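Local coordinates for photosystem II stability/assembly factor HCF136 (Cyanidioschyzon merolae, PDB 5OJ3), which is probably essential for photosystem II biogenesis, being required to assemble an early intermediate that includes the D2 protein and cytochrome b559, at residues A[122-128]-A[172-178]. Residues are numbered along the deposited sequence; the frame is centred on the assembly and turned at random.
Sequences DIDFSQK and NVSFSGD
D122 reaches V173 through its carboxylate: V173 N donates to OD2 at 3.2 Å, nearly straight at 164°, meeting it on the anti side with the donor off the carboxylate plane, while OD1 forms a salt bridge with K413. Two residues on, D124 has its CG anti to the backbone N, a turn that carries its carboxylate across to the neighbouring strand, where OD2 accepts from F175 N almost along the C-O direction in a more bent bond (138°). Carboxylates thus span two strands that run parallel, 12° apart, without pairing main chain to main chain; each is the first strand of its own four-stranded antiparallel sheet, and the contact joins neighbouring blades of the seven-bladed beta-propeller. S126 lies over one face of the F175 ring, with CA 3.5 Å from CD1 and CB in a CH-pi contact, 4.0 Å from the ring centroid. Replacing F175 by an alanine is likely to leave S126 CA and CB without the ring they pack on and to open a gap between the blades. S126 OG also donates to D178 OD1. Q127 grips G177 twice: its N donates to G177 O (2.9 Å), and its OE1 takes G177 N at 2.8 Å, nearly straight, on an in-plane lone pair. K128 N adds a weak bond to G177 O.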
# COMPACT_ATOMS: atom_id res chain seq x y z
N ASP A 122 -6.12 6.87 -0.99
CA ASP A 122 -6.58 5.51 -1.24
C ASP A 122 -7.97 5.54 -1.86
O ASP A 122 -8.72 6.52 -1.74
CB ASP A 122 -6.60 4.66 0.04
CG ASP A 122 -6.63 3.17 -0.26
OD1 ASP A 122 -6.39 2.80 -1.42
OD2 ASP A 122 -6.91 2.38 0.67
N ILE A 123 -8.30 4.43 -2.52
CA ILE A 123 -9.60 4.22 -3.15
C ILE A 123 -9.93 2.74 -3.04
O ILE A 123 -9.05 1.88 -3.19
CB ILE A 123 -9.59 4.71 -4.61
CG1 ILE A 123 -10.98 4.58 -5.25
CG2 ILE A 123 -8.53 3.99 -5.43
CD1 ILE A 123 -11.05 5.16 -6.64
N ASP A 124 -11.19 2.43 -2.75
CA ASP A 124 -11.64 1.04 -2.69
C ASP A 124 -13.11 0.98 -3.08
O ASP A 124 -13.82 1.99 -3.03
CB ASP A 124 -11.41 0.43 -1.30
CG ASP A 124 -11.54 -1.08 -1.29
OD1 ASP A 124 -11.47 -1.69 -2.38
OD2 ASP A 124 -11.69 -1.67 -0.20
N PHE A 125 -13.55 -0.21 -3.47
CA PHE A 125 -14.88 -0.39 -4.03
C PHE A 125 -15.66 -1.45 -3.26
O PHE A 125 -15.10 -2.48 -2.86
CB PHE A 125 -14.80 -0.78 -5.51
CG PHE A 125 -14.54 0.38 -6.42
CD1 PHE A 125 -15.58 1.15 -6.91
CD2 PHE A 125 -13.24 0.72 -6.78
CE1 PHE A 125 -15.33 2.23 -7.75
CE2 PHE A 125 -12.99 1.79 -7.62
CZ PHE A 125 -14.04 2.55 -8.10
N SER A 126 -16.94 -1.18 -3.05
CA SER A 126 -17.85 -2.14 -2.42
C SER A 126 -17.91 -3.44 -3.21
O SER A 126 -17.86 -3.45 -4.44
CB SER A 126 -19.24 -1.54 -2.29
OG SER A 126 -20.23 -2.56 -2.23
N GLN A 127 -18.02 -4.56 -2.48
CA GLN A 127 -18.13 -5.87 -3.11
C GLN A 127 -19.54 -6.16 -3.60
O GLN A 127 -19.71 -6.94 -4.55
CB GLN A 127 -17.70 -6.96 -2.13
CG GLN A 127 -16.24 -7.34 -2.20
CD GLN A 127 -15.91 -8.53 -1.32
OE1 GLN A 127 -16.36 -8.61 -0.17
NE2 GLN A 127 -15.14 -9.47 -1.85
N LYS A 128 -20.56 -5.56 -2.99
CA LYS A 128 -21.94 -5.85 -3.35
C LYS A 128 -22.34 -5.14 -4.63
O LYS A 128 -23.03 -5.73 -5.48
CB LYS A 128 -22.87 -5.47 -2.19
CG LYS A 128 -24.26 -5.00 -2.57
CD LYS A 128 -25.24 -5.39 -1.47
CE LYS A 128 -26.38 -4.39 -1.35
NZ LYS A 128 -27.00 -4.44 0.01
N ASN A 172 -6.46 5.50 4.37
CA ASN A 172 -6.92 4.43 3.50
C ASN A 172 -8.39 4.12 3.78
O ASN A 172 -8.96 4.55 4.79
CB ASN A 172 -6.08 3.16 3.66
CG ASN A 172 -5.77 2.83 5.11
OD1 ASN A 172 -5.00 3.53 5.77
ND2 ASN A 172 -6.37 1.76 5.61
N VAL A 173 -8.98 3.37 2.85
CA VAL A 173 -10.35 2.86 2.96
C VAL A 173 -10.33 1.41 2.50
O VAL A 173 -9.52 1.02 1.65
CB VAL A 173 -11.34 3.71 2.13
CG1 VAL A 173 -11.08 3.56 0.64
CG2 VAL A 173 -12.78 3.35 2.47
N SER A 174 -11.22 0.60 3.07
CA SER A 174 -11.19 -0.84 2.81
C SER A 174 -12.59 -1.43 2.96
O SER A 174 -13.26 -1.18 3.97
CB SER A 174 -10.21 -1.55 3.75
OG SER A 174 -10.22 -2.94 3.54
N PHE A 175 -13.01 -2.22 1.98
CA PHE A 175 -14.34 -2.80 1.92
C PHE A 175 -14.32 -4.31 2.13
O PHE A 175 -13.39 -5.00 1.72
CB PHE A 175 -15.01 -2.51 0.57
CG PHE A 175 -15.92 -1.31 0.57
CD1 PHE A 175 -17.23 -1.42 0.99
CD2 PHE A 175 -15.46 -0.09 0.12
CE1 PHE A 175 -18.07 -0.33 0.98
CE2 PHE A 175 -16.30 1.02 0.11
CZ PHE A 175 -17.61 0.89 0.54
N SER A 176 -15.37 -4.81 2.78
CA SER A 176 -15.71 -6.23 2.77
C SER A 176 -17.22 -6.34 2.73
O SER A 176 -17.90 -5.86 3.64
CB SER A 176 -15.15 -6.96 4.00
OG SER A 176 -15.57 -8.31 4.00
N GLY A 177 -17.74 -6.97 1.68
CA GLY A 177 -19.17 -6.98 1.47
C GLY A 177 -19.67 -5.60 1.11
O GLY A 177 -19.43 -5.11 -0.00
N ASP A 178 -20.37 -4.96 2.04
CA ASP A 178 -20.72 -3.55 1.93
C ASP A 178 -20.19 -2.75 3.11
O ASP A 178 -20.49 -1.55 3.23
CB ASP A 178 -22.24 -3.40 1.81
CG ASP A 178 -22.64 -2.13 1.08
OD1 ASP A 178 -22.17 -1.91 -0.05
OD2 ASP A 178 -23.44 -1.35 1.64